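Putative fructose-aminoacid-6-phosphate deglycase (Bacillus subtilis, PDB 3EUA) converts a range of fructosamine 6-phosphates to glucose 6-phosphate and a free amino acid. Local coordinates at residues A[25-30]-A[55-60]; A[31-36]-A[88-93]; A[44-49]-A[144-149]; A[76-81]-A[100-105]. All blocks are in the same frame, centred on the assembly; numbering follows the deposited sequence.

How the contacts relate
All four contacts build on the five-stranded parallel sheet of the first SIS domain. Contact 1 joins the strand outermost within this chain to its neighbour, and contact 4 continues the sheet beyond strand 27-32; their centres lie about 9 Å apart, with Phe29 N 2.8 Å from Leu77 O. Helices cover opposite faces: in contact 2 helix 88-99 packs where strand 27-32 ends, whereas in contact 3, centred about 20 Å away, helices 41-50 and 137-153 pair. Contact 3 meets contact 1 through Val28 CG2 and Phe47 CZ, 3.5 Å apart. Contacts 1-3 reach the second subunit; contact 2 includes the loop after strand 27-32, which in SIS domains commonly helps bind phosphosugars, and probably does here.

Contact 1 (A[25-30]-A[55-60]); sequences IDHVFF and NSDLYS
Asn55 O receives the N-H of Val28 at an N-to-O distance of 2.6 Å, almost straight on to the carbonyl, while His27 CA brings a C-H to the same oxygen at 3.1 Å. The bonding alternates onward from there: Asp57 N reaches Val28 O, Phe30 N reaches Asp57 O at 2.9 Å, and Tyr59 N reaches Phe30 O. On the face carrying His27, Asn55, Phe29 and Asp57, the imidazole lies between two neighbours. Asn55 CB sits over one ring face, 3.8 Å from the centroid, with the amide stacked at 25° to the ring; Phe29 CZ covers the opposite face near the rim. In the ring plane, His27 NE2 donates to the anti lone pair of Asp57 OD2 at 2.9 Å; with CG roughly anti to the backbone N (chi1 -152°), the ring is carried toward strand 55-60. The other carboxylate oxygen, Asp57 OD1, forms a salt bridge with Lys44 of the second subunit, which probably stabilises its negative charge. A leucine in place of His27 would probably leave Asp57 OD2 without this donor and remove the flat surface between Asn55 and Phe29. Further along, Phe29 CD1 meets the edge of the Tyr59 ring at CE2, 3.9 Å away. The parallel register, with neighbouring strands inclined by 15°, fits the twisted parallel sheet of the alpha/beta SIS fold.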
loop_
_atom_site.group_PDB
_atom_site.type_symbol
_atom_site.label_atom_id
_atom_site.label_comp_id
_atom_site.label_asym_id
_atom_site.label_seq_id
_atom_site.Cartn_x
_atom_site.Cartn_y
_atom_site.Cartn_z
ATOM N N ILE A 25 -4.831 -5.081 24.836
ATOM C CA ILE A 25 -4.169 -4.823 23.564
ATOM C C ILE A 25 -5.051 -3.851 22.811
ATOM O O ILE A 25 -6.242 -4.113 22.640
ATOM C CB ILE A 25 -4.054 -6.083 22.669
ATOM C CG1 ILE A 25 -3.238 -7.208 23.323
ATOM C CG2 ILE A 25 -3.423 -5.715 21.363
ATOM C CD1 ILE A 25 -1.812 -6.808 23.757
ATOM N N ASP A 26 -4.496 -2.738 22.346
ATOM C CA ASP A 26 -5.292 -1.785 21.588
ATOM C C ASP A 26 -4.791 -1.578 20.160
ATOM O O ASP A 26 -5.381 -0.788 19.418
ATOM C CB ASP A 26 -5.387 -0.434 22.319
ATOM C CG ASP A 26 -4.053 0.311 22.447
ATOM O OD1 ASP A 26 -3.056 -0.001 21.788
ATOM O OD2 ASP A 26 -4.018 1.271 23.248
ATOM N N HIS A 27 -3.716 -2.268 19.775
ATOM C CA HIS A 27 -3.112 -2.061 18.458
ATOM C C HIS A 27 -2.442 -3.340 17.991
ATOM O O HIS A 27 -1.704 -3.946 18.749
ATOM C CB HIS A 27 -2.018 -0.953 18.568
ATOM C CG HIS A 27 -1.764 -0.152 17.314
ATOM N ND1 HIS A 27 -1.752 1.232 17.313
ATOM C CD2 HIS A 27 -1.506 -0.527 16.036
ATOM C CE1 HIS A 27 -1.486 1.666 16.092
ATOM N NE2 HIS A 27 -1.337 0.621 15.297
ATOM N N VAL A 28 -2.701 -3.743 16.739
ATOM C CA VAL A 28 -2.020 -4.874 16.131
ATOM C C VAL A 28 -1.120 -4.335 14.991
ATOM O O VAL A 28 -1.545 -3.461 14.233
ATOM C CB VAL A 28 -2.994 -5.925 15.559
ATOM C CG1 VAL A 28 -2.192 -7.053 14.947
ATOM C CG2 VAL A 28 -3.867 -6.503 16.655
ATOM N N PHE A 29 0.136 -4.791 14.918
ATOM C CA PHE A 29 1.062 -4.428 13.844
ATOM C C PHE A 29 1.436 -5.687 13.086
ATOM O O PHE A 29 1.860 -6.625 13.696
ATOM C CB PHE A 29 2.344 -3.755 14.386
ATOM C CG PHE A 29 2.114 -2.398 14.999
ATOM C CD1 PHE A 29 2.139 -1.251 14.227
ATOM C CD2 PHE A 29 1.853 -2.259 16.347
ATOM C CE1 PHE A 29 1.888 0.015 14.783
ATOM C CE2 PHE A 29 1.630 -0.996 16.901
ATOM C CZ PHE A 29 1.670 0.136 16.122
ATOM N N PHE A 30 1.202 -5.711 11.771
ATOM C CA PHE A 30 1.576 -6.808 10.882
ATOM C C PHE A 30 2.920 -6.431 10.247
ATOM O O PHE A 30 2.986 -5.538 9.416
ATOM C CB PHE A 30 0.522 -6.980 9.818
ATOM C CG PHE A 30 -0.796 -7.398 10.367
ATOM C CD1 PHE A 30 -0.990 -8.729 10.790
ATOM C CD2 PHE A 30 -1.847 -6.489 10.458
ATOM C CE1 PHE A 30 -2.234 -9.133 11.277
ATOM C CE2 PHE A 30 -3.059 -6.864 10.963
ATOM C CZ PHE A 30 -3.256 -8.203 11.364
ATOM N N ASN A 55 -6.783 -1.194 16.775
ATOM C CA ASN A 55 -6.181 -0.516 15.635
ATOM C C ASN A 55 -5.237 -1.488 14.953
ATOM O O ASN A 55 -4.483 -2.163 15.635
ATOM C CB ASN A 55 -5.383 0.701 16.149
ATOM C CG ASN A 55 -4.592 1.423 15.068
ATOM O OD1 ASN A 55 -4.346 0.902 13.961
ATOM N ND2 ASN A 55 -4.173 2.649 15.390
ATOM N N SER A 56 -5.292 -1.579 13.628
ATOM C CA SER A 56 -4.393 -2.447 12.867
ATOM C C SER A 56 -3.582 -1.631 11.856
ATOM O O SER A 56 -4.123 -0.727 11.195
ATOM C CB SER A 56 -5.165 -3.544 12.109
ATOM O OG SER A 56 -6.133 -2.982 11.214
ATOM N N ASP A 57 -2.283 -1.919 11.769
ATOM C CA ASP A 57 -1.404 -1.309 10.786
ATOM C C ASP A 57 -0.493 -2.409 10.202
ATOM O O ASP A 57 -0.275 -3.451 10.814
ATOM C CB ASP A 57 -0.586 -0.147 11.354
ATOM C CG ASP A 57 -1.383 1.136 11.503
ATOM O OD1 ASP A 57 -1.828 1.689 10.486
ATOM O OD2 ASP A 57 -1.496 1.647 12.635
ATOM N N LEU A 58 -0.022 -2.180 8.986
ATOM C CA LEU A 58 0.826 -3.122 8.288
ATOM C C LEU A 58 1.980 -2.411 7.677
ATOM O O LEU A 58 1.792 -1.406 6.999
ATOM C CB LEU A 58 0.009 -3.805 7.195
ATOM C CG LEU A 58 0.629 -4.949 6.374
ATOM C CD1 LEU A 58 -0.438 -5.901 5.945
ATOM C CD2 LEU A 58 1.379 -4.485 5.146
ATOM N N TYR A 59 3.187 -2.916 7.902
ATOM C CA TYR A 59 4.393 -2.285 7.339
ATOM C C TYR A 59 5.413 -3.309 6.970
ATOM O O TYR A 59 5.440 -4.399 7.537
ATOM C CB TYR A 59 5.101 -1.371 8.355
ATOM C CG TYR A 59 4.232 -0.314 8.989
ATOM C CD1 TYR A 59 3.887 0.837 8.296
ATOM C CD2 TYR A 59 3.758 -0.470 10.292
ATOM C CE1 TYR A 59 3.054 1.791 8.886
ATOM C CE2 TYR A 59 2.956 0.497 10.889
ATOM C CZ TYR A 59 2.597 1.620 10.181
ATOM O OH TYR A 59 1.761 2.579 10.753
ATOM N N SER A 60 6.260 -2.944 6.025
ATOM C CA SER A 60 7.419 -3.727 5.673
ATOM C C SER A 60 8.307 -3.566 6.923
ATOM O O SER A 60 8.236 -2.523 7.579
ATOM C CB SER A 60 8.097 -3.167 4.426
ATOM O OG SER A 60 9.182 -3.994 4.031
#

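Contact 2 (A[31-36]-A[88-93]); sequences VACGGS and PETVKA
Cys33 and Val31 meet Glu89, Thr90 and Ala93 without any ring or stacked flat group between them; the planar end of Glu89 is held instead by Arg261 and His234 of the second subunit, through OE2. Val31 CG1 touches Ala93 CB at 3.8 Å, its anti placement relative to the backbone N (chi1 -173°) directing this branch at the helix. One turn earlier in helix 88-99, the methyl Thr90 CG2 approaches the carbonyl oxygen Val31 O at 4.1 Å. Beyond the strand end, Cys33 SG lies across Glu89 and Thr90, 4.0 Å from Glu89 CB and 3.6 Å from Thr90 OG1. Ala61, from helix 61-67, packs against Cys33, Glu89 and Thr90. Thr90 OG1 is buried here without a polar partner, and Cys33 N, 3.9 Å from it, is likewise unpaired; no hydrogen bond crosses the contact. The adjoining loop receives its polar support from another direction, since Gly34 N donates to Glu231 of the second subunit. The chemistry is thus that of a small van der Waals joint with one thiol sulfur, its two buried polar atoms uncompensated, while the Glu89 charge is matched by Arg261 of the second subunit.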
loop_
_atom_site.group_PDB
_atom_site.type_symbol
_atom_site.label_atom_id
_atom_site.label_comp_id
_atom_site.label_asym_id
_atom_site.label_seq_id
_atom_site.Cartn_x
_atom_site.Cartn_y
_atom_site.Cartn_z
ATOM N N VAL A 31 3.983 -7.100 10.653
ATOM C CA VAL A 31 5.336 -6.719 10.226
ATOM C C VAL A 31 6.145 -7.843 9.611
ATOM O O VAL A 31 6.440 -8.866 10.251
ATOM C CB VAL A 31 6.116 -6.147 11.449
ATOM C CG1 VAL A 31 7.451 -5.584 11.034
ATOM C CG2 VAL A 31 5.306 -5.052 12.164
ATOM N N ALA A 32 6.554 -7.648 8.371
ATOM C CA ALA A 32 7.346 -8.658 7.660
ATOM C C ALA A 32 7.902 -8.011 6.409
ATOM O O ALA A 32 7.686 -6.817 6.200
ATOM C CB ALA A 32 6.466 -9.857 7.300
ATOM N N CYS A 33 8.575 -8.803 5.567
ATOM C CA CYS A 33 9.103 -8.325 4.314
ATOM C C CYS A 33 8.643 -9.130 3.102
ATOM O O CYS A 33 8.503 -10.348 3.168
ATOM C CB CYS A 33 10.635 -8.348 4.309
ATOM S SG CYS A 33 11.398 -7.284 5.555
ATOM N N GLY A 34 8.438 -8.419 2.001
ATOM C CA GLY A 34 8.060 -8.998 0.720
ATOM C C GLY A 34 6.904 -9.974 0.769
ATOM O O GLY A 34 5.820 -9.616 1.206
ATOM N N GLY A 35 7.154 -11.216 0.340
ATOM C CA GLY A 35 6.134 -12.260 0.325
ATOM C C GLY A 35 5.500 -12.489 1.673
ATOM O O GLY A 35 4.277 -12.765 1.782
ATOM N N SER A 36 6.316 -12.409 2.716
ATOM C CA SER A 36 5.789 -12.605 4.089
ATOM C C SER A 36 4.930 -11.460 4.553
ATOM O O SER A 36 4.143 -11.663 5.457
ATOM C CB SER A 36 6.894 -12.869 5.096
ATOM O OG SER A 36 7.390 -14.163 4.868
ATOM N N PRO A 88 16.986 -10.304 8.128
ATOM C CA PRO A 88 17.512 -9.421 9.181
ATOM C C PRO A 88 16.611 -8.298 9.640
ATOM O O PRO A 88 16.617 -7.995 10.838
ATOM C CB PRO A 88 18.804 -8.861 8.566
ATOM C CG PRO A 88 19.144 -9.821 7.519
ATOM C CD PRO A 88 17.864 -10.279 6.949
ATOM N N GLU A 89 15.831 -7.718 8.725
ATOM C CA GLU A 89 14.937 -6.614 9.095
ATOM C C GLU A 89 13.778 -7.093 9.983
ATOM O O GLU A 89 13.319 -6.385 10.882
ATOM C CB GLU A 89 14.341 -5.915 7.876
ATOM C CG GLU A 89 15.329 -5.375 6.881
ATOM C CD GLU A 89 15.654 -6.349 5.760
ATOM O OE1 GLU A 89 16.014 -7.522 5.995
ATOM O OE2 GLU A 89 15.538 -5.894 4.609
ATOM N N THR A 90 13.296 -8.292 9.709
ATOM C CA THR A 90 12.197 -8.853 10.496
ATOM C C THR A 90 12.698 -9.257 11.880
ATOM O O THR A 90 12.021 -9.031 12.888
ATOM C CB THR A 90 11.518 -9.976 9.728
ATOM O OG1 THR A 90 11.152 -9.451 8.447
ATOM C CG2 THR A 90 10.245 -10.447 10.444
ATOM N N VAL A 91 13.920 -9.794 11.935
ATOM C CA VAL A 91 14.539 -10.155 13.192
ATOM C C VAL A 91 14.698 -8.897 14.045
ATOM O O VAL A 91 14.312 -8.868 15.211
ATOM C CB VAL A 91 15.913 -10.815 12.977
ATOM C CG1 VAL A 91 16.698 -10.945 14.311
ATOM C CG2 VAL A 91 15.775 -12.180 12.285
ATOM N N LYS A 92 15.233 -7.841 13.443
ATOM C CA LYS A 92 15.426 -6.585 14.153
ATOM C C LYS A 92 14.081 -5.990 14.541
ATOM O O LYS A 92 13.952 -5.457 15.612
ATOM C CB LYS A 92 16.280 -5.591 13.366
ATOM N N ALA A 93 13.061 -6.087 13.687
ATOM C CA ALA A 93 11.735 -5.555 14.029
ATOM C C ALA A 93 11.159 -6.239 15.269
ATOM O O ALA A 93 10.505 -5.568 16.088
ATOM C CB ALA A 93 10.738 -5.663 12.864
#

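Contact 3 (A[44-49]-A[144-149]); sequences KYVFDR and IVFGTL
Val46 CG1 is the meeting point of three side chains: it lies over the face of the Phe146 ring, 3.7 Å from CZ, and also touches Val145 CG1 at 4.0 Å and Leu149 CD1 at 3.9 Å. Beside it, the Phe47 ring reaches across to the other helix. Leu149 CD2 covers one of its faces, 4.2 Å from the centroid, Thr148 CG2 comes at the edge, and Val145 CG1 approaches CE1 obliquely at 3.8 Å. Phe47 owes this reach to a chi1 of -98°, well off a staggered value, which swings the ring toward helix 137-153. A serine in place of Phe47 would probably open a gap under Leu149 and Val145 and leave the helices less closely joined. In the next shell, Tyr142 meets the Phe146 ring edge-to-face, while Thr148 OG1 donates to Ile144 O at 2.7 Å, on the opposite face of that carbonyl from Thr148 N, so its hydroxyl is satisfied within its own helix. Asp57 and Arg67 of the second subunit pair with Lys44 and Asp48 respectively. With the short axes 10.6 Å apart and inclined by 20°, the interface between helices is purely apolar, while Lys44 and Asp48, salt-bridged to each other, also reach across to the second subunit.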
loop_
_atom_site.group_PDB
_atom_site.type_symbol
_atom_site.label_atom_id
_atom_site.label_comp_id
_atom_site.label_asym_id
_atom_site.label_seq_id
_atom_site.Cartn_x
_atom_site.Cartn_y
_atom_site.Cartn_z
ATOM N N LYS A 44 -5.252 -7.852 7.636
ATOM C CA LYS A 44 -5.560 -6.426 7.836
ATOM C C LYS A 44 -7.019 -6.208 7.428
ATOM O O LYS A 44 -7.788 -5.529 8.148
ATOM C CB LYS A 44 -4.540 -5.533 7.092
ATOM C CG LYS A 44 -4.837 -4.032 6.984
ATOM C CD LYS A 44 -5.192 -3.337 8.267
ATOM C CE LYS A 44 -5.468 -1.836 8.037
ATOM N NZ LYS A 44 -6.098 -1.161 9.212
ATOM N N TYR A 45 -7.446 -6.814 6.331
ATOM C CA TYR A 45 -8.828 -6.705 5.900
ATOM C C TYR A 45 -9.775 -7.278 6.966
ATOM O O TYR A 45 -10.768 -6.647 7.294
ATOM C CB TYR A 45 -9.030 -7.417 4.584
ATOM C CG TYR A 45 -10.361 -7.199 3.986
ATOM C CD1 TYR A 45 -10.582 -6.135 3.110
ATOM C CD2 TYR A 45 -11.402 -8.064 4.244
ATOM C CE1 TYR A 45 -11.834 -5.944 2.522
ATOM C CE2 TYR A 45 -12.616 -7.896 3.674
ATOM C CZ TYR A 45 -12.839 -6.827 2.816
ATOM O OH TYR A 45 -14.097 -6.662 2.255
ATOM N N VAL A 46 -9.432 -8.459 7.522
ATOM C CA VAL A 46 -10.214 -9.077 8.593
ATOM C C VAL A 46 -10.341 -8.123 9.771
ATOM O O VAL A 46 -11.441 -7.844 10.245
ATOM C CB VAL A 46 -9.609 -10.454 9.047
ATOM C CG1 VAL A 46 -10.290 -10.995 10.305
ATOM C CG2 VAL A 46 -9.723 -11.493 7.920
ATOM N N PHE A 47 -9.225 -7.605 10.255
ATOM C CA PHE A 47 -9.281 -6.642 11.352
ATOM C C PHE A 47 -10.143 -5.436 11.032
ATOM O O PHE A 47 -10.903 -4.981 11.889
ATOM C CB PHE A 47 -7.880 -6.173 11.795
ATOM C CG PHE A 47 -7.377 -6.888 12.983
ATOM C CD1 PHE A 47 -6.813 -8.141 12.879
ATOM C CD2 PHE A 47 -7.524 -6.321 14.249
ATOM C CE1 PHE A 47 -6.374 -8.819 14.013
ATOM C CE2 PHE A 47 -7.080 -6.996 15.368
ATOM C CZ PHE A 47 -6.521 -8.252 15.247
ATOM N N ASP A 48 -10.038 -4.908 9.818
ATOM C CA ASP A 48 -10.866 -3.746 9.436
ATOM C C ASP A 48 -12.357 -4.033 9.476
ATOM O O ASP A 48 -13.132 -3.180 9.869
ATOM C CB ASP A 48 -10.471 -3.179 8.054
ATOM C CG ASP A 48 -9.157 -2.416 8.085
ATOM O OD1 ASP A 48 -8.656 -2.066 9.188
ATOM O OD2 ASP A 48 -8.620 -2.143 6.996
ATOM N N ARG A 49 -12.749 -5.235 9.071
ATOM C CA ARG A 49 -14.167 -5.639 9.070
ATOM C C ARG A 49 -14.690 -6.187 10.407
ATOM O O ARG A 49 -15.900 -6.145 10.668
ATOM C CB ARG A 49 -14.363 -6.713 8.005
ATOM C CG ARG A 49 -14.303 -6.214 6.589
ATOM C CD ARG A 49 -15.677 -5.845 6.042
ATOM N NE ARG A 49 -16.429 -4.923 6.883
ATOM C CZ ARG A 49 -17.514 -5.191 7.606
ATOM N NH1 ARG A 49 -18.084 -6.395 7.640
ATOM N NH2 ARG A 49 -18.077 -4.206 8.292
ATOM N N ILE A 144 -4.092 -17.345 14.471
ATOM C CA ILE A 144 -3.677 -16.261 15.359
ATOM C C ILE A 144 -4.653 -15.076 15.316
ATOM O O ILE A 144 -5.097 -14.557 16.358
ATOM C CB ILE A 144 -2.270 -15.727 14.981
ATOM C CG1 ILE A 144 -1.214 -16.853 15.103
ATOM C CG2 ILE A 144 -1.903 -14.542 15.873
ATOM C CD1 ILE A 144 0.241 -16.519 14.611
ATOM N N VAL A 145 -4.968 -14.634 14.097
ATOM C CA VAL A 145 -5.828 -13.463 13.881
ATOM C C VAL A 145 -7.255 -13.671 14.401
ATOM O O VAL A 145 -7.728 -12.883 15.222
ATOM C CB VAL A 145 -5.804 -13.047 12.392
ATOM C CG1 VAL A 145 -6.885 -12.036 12.029
ATOM C CG2 VAL A 145 -4.423 -12.505 12.075
ATOM N N PHE A 146 -7.925 -14.729 13.967
ATOM C CA PHE A 146 -9.294 -14.983 14.452
ATOM C C PHE A 146 -9.314 -15.359 15.917
ATOM O O PHE A 146 -10.271 -15.045 16.628
ATOM C CB PHE A 146 -10.013 -16.043 13.627
ATOM C CG PHE A 146 -10.464 -15.535 12.271
ATOM C CD1 PHE A 146 -11.688 -14.901 12.121
ATOM C CD2 PHE A 146 -9.657 -15.676 11.165
ATOM C CE1 PHE A 146 -12.076 -14.411 10.876
ATOM C CE2 PHE A 146 -10.046 -15.202 9.935
ATOM C CZ PHE A 146 -11.257 -14.566 9.798
ATOM N N GLY A 147 -8.259 -16.030 16.361
ATOM C CA GLY A 147 -8.121 -16.389 17.766
ATOM C C GLY A 147 -8.006 -15.144 18.628
ATOM O O GLY A 147 -8.625 -15.081 19.664
ATOM N N THR A 148 -7.174 -14.189 18.200
ATOM C CA THR A 148 -6.949 -12.914 18.912
ATOM C C THR A 148 -8.256 -12.140 19.050
ATOM O O THR A 148 -8.592 -11.669 20.135
ATOM C CB THR A 148 -5.841 -12.112 18.203
ATOM O OG1 THR A 148 -4.595 -12.835 18.320
ATOM C CG2 THR A 148 -5.688 -10.711 18.817
ATOM N N LEU A 149 -9.019 -12.068 17.961
ATOM C CA LEU A 149 -10.319 -11.392 17.967
ATOM C C LEU A 149 -11.319 -12.129 18.870
ATOM O O LEU A 149 -12.132 -11.500 19.531
ATOM C CB LEU A 149 -10.876 -11.274 16.542
ATOM C CG LEU A 149 -10.210 -10.266 15.615
ATOM C CD1 LEU A 149 -10.687 -10.413 14.143
ATOM C CD2 LEU A 149 -10.443 -8.866 16.122
#

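Contact 4 (A[76-81]-A[100-105]); sequences SLVILC and KGALTI
The side chains of Leu77 and Leu103 run alongside each other in the same direction, with Leu77 CD1 and Leu103 CD2 3.7 Å apart. Two residues further along, at the next pair on this face, Ile79 CG1 meets Ile105 CG2 at the same 3.7 Å, and Ile105 CG2 gets there by standing between its own backbone N and carbonyl carbon. This face is the tight one: Phe16 of helix 11-20 packs on Leu77, Leu103 and Ile105, and Ile144 of helix 137-153 on Ile79 and Ile105. The reverse face is packed less closely across the pair, with Val78 CG2 4.0 Å from Ala102 CB and Leu80 CD1 4.3 Å from Thr104 CB. The contact stops at Ala102; the preceding Gly101 is exposed, and its positive phi closes helix 88-99 in a Schellman motif. Four backbone bonds stitch the edges together, from Leu103 N to Ser76 O at 2.9 Å, through Val78 N to Leu103 O at 2.8 Å and Ile105 N to Val78 O at 3.1 Å, to Leu80 N on Ile105 O. Strand 76-82, helix 88-99 and strand 103-108 thus form a beta-alpha-beta crossover, whose neighbouring parallel strands belong to the Rossmann-like sheet of the SIS fold.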
loop_
_atom_site.group_PDB
_atom_site.type_symbol
_atom_site.label_atom_id
_atom_site.label_comp_id
_atom_site.label_asym_id
_atom_site.label_seq_id
_atom_site.Cartn_x
_atom_site.Cartn_y
_atom_site.Cartn_z
ATOM N N SER A 76 0.513 -3.050 22.566
ATOM C CA SER A 76 0.619 -3.488 21.167
ATOM C C SER A 76 0.895 -4.974 21.046
ATOM O O SER A 76 1.601 -5.529 21.855
ATOM C CB SER A 76 1.777 -2.756 20.445
ATOM O OG SER A 76 1.615 -1.339 20.380
ATOM N N LEU A 77 0.345 -5.574 19.990
ATOM C CA LEU A 77 0.601 -6.931 19.589
ATOM C C LEU A 77 1.284 -6.790 18.232
ATOM O O LEU A 77 0.742 -6.075 17.349
ATOM C CB LEU A 77 -0.693 -7.681 19.362
ATOM C CG LEU A 77 -0.616 -9.084 18.778
ATOM C CD1 LEU A 77 0.255 -9.957 19.649
ATOM C CD2 LEU A 77 -2.040 -9.675 18.601
ATOM N N VAL A 78 2.448 -7.410 18.050
ATOM C CA VAL A 78 3.152 -7.344 16.768
ATOM C C VAL A 78 3.258 -8.776 16.241
ATOM O O VAL A 78 3.752 -9.653 16.919
ATOM C CB VAL A 78 4.501 -6.632 16.899
ATOM C CG1 VAL A 78 5.227 -6.567 15.560
ATOM C CG2 VAL A 78 4.301 -5.200 17.441
ATOM N N ILE A 79 2.741 -9.004 15.044
ATOM C CA ILE A 79 2.765 -10.304 14.430
ATOM C C ILE A 79 3.793 -10.227 13.312
ATOM O O ILE A 79 3.657 -9.379 12.408
ATOM C CB ILE A 79 1.398 -10.689 13.834
ATOM C CG1 ILE A 79 0.320 -10.758 14.917
ATOM C CG2 ILE A 79 1.496 -12.057 13.113
ATOM C CD1 ILE A 79 -1.066 -10.962 14.392
ATOM N N LEU A 80 4.822 -11.074 13.400
ATOM C CA LEU A 80 5.893 -11.102 12.410
ATOM C C LEU A 80 5.967 -12.446 11.683
ATOM O O LEU A 80 5.508 -13.483 12.191
ATOM C CB LEU A 80 7.250 -10.757 13.046
ATOM C CG LEU A 80 7.263 -9.475 13.887
ATOM C CD1 LEU A 80 7.233 -9.785 15.412
ATOM C CD2 LEU A 80 8.461 -8.654 13.532
ATOM N N CYS A 81 6.532 -12.425 10.485
ATOM C CA CYS A 81 6.692 -13.643 9.717
ATOM C C CYS A 81 7.958 -13.595 8.875
ATOM O O CYS A 81 8.276 -12.564 8.277
ATOM C CB CYS A 81 5.486 -13.860 8.821
ATOM S SG CYS A 81 5.600 -15.414 7.924
ATOM N N LYS A 100 10.200 -2.256 23.157
ATOM C CA LYS A 100 9.172 -1.251 23.469
ATOM C C LYS A 100 8.039 -1.796 24.366
ATOM O O LYS A 100 7.068 -1.086 24.627
ATOM C CB LYS A 100 8.498 -0.724 22.208
ATOM C CG LYS A 100 9.349 -0.028 21.165
ATOM C CD LYS A 100 9.617 1.389 21.451
ATOM C CE LYS A 100 10.241 2.034 20.249
ATOM N NZ LYS A 100 10.492 3.475 20.465
ATOM N N GLY A 101 8.134 -3.040 24.812
ATOM C CA GLY A 101 7.109 -3.637 25.673
ATOM C C GLY A 101 5.965 -4.312 24.924
ATOM O O GLY A 101 5.012 -4.787 25.525
ATOM N N ALA A 102 6.056 -4.394 23.605
ATOM C CA ALA A 102 4.998 -5.034 22.837
ATOM C C ALA A 102 5.027 -6.559 22.985
ATOM O O ALA A 102 6.072 -7.160 23.277
ATOM C CB ALA A 102 5.094 -4.654 21.358
ATOM N N LEU A 103 3.844 -7.155 22.823
ATOM C CA LEU A 103 3.677 -8.593 22.814
ATOM C C LEU A 103 4.028 -8.997 21.384
ATOM O O LEU A 103 3.483 -8.436 20.430
ATOM C CB LEU A 103 2.232 -8.968 23.135
ATOM C CG LEU A 103 1.819 -10.441 23.067
ATOM C CD1 LEU A 103 2.620 -11.285 24.045
ATOM C CD2 LEU A 103 0.313 -10.533 23.337
ATOM N N THR A 104 4.950 -9.942 21.228
ATOM C CA THR A 104 5.396 -10.366 19.910
ATOM C C THR A 104 5.189 -11.836 19.643
ATOM O O THR A 104 5.483 -12.682 20.486
ATOM C CB THR A 104 6.921 -10.068 19.699
ATOM O OG1 THR A 104 7.692 -10.648 20.746
ATOM C CG2 THR A 104 7.172 -8.581 19.659
ATOM N N ILE A 105 4.687 -12.125 18.446
ATOM C CA ILE A 105 4.503 -13.486 18.011
ATOM C C ILE A 105 5.069 -13.571 16.596
ATOM O O ILE A 105 4.703 -12.781 15.741
ATOM C CB ILE A 105 3.036 -13.923 18.058
ATOM C CG1 ILE A 105 2.942 -15.372 17.568
ATOM C CG2 ILE A 105 2.178 -12.952 17.213
ATOM C CD1 ILE A 105 1.668 -16.134 17.943
#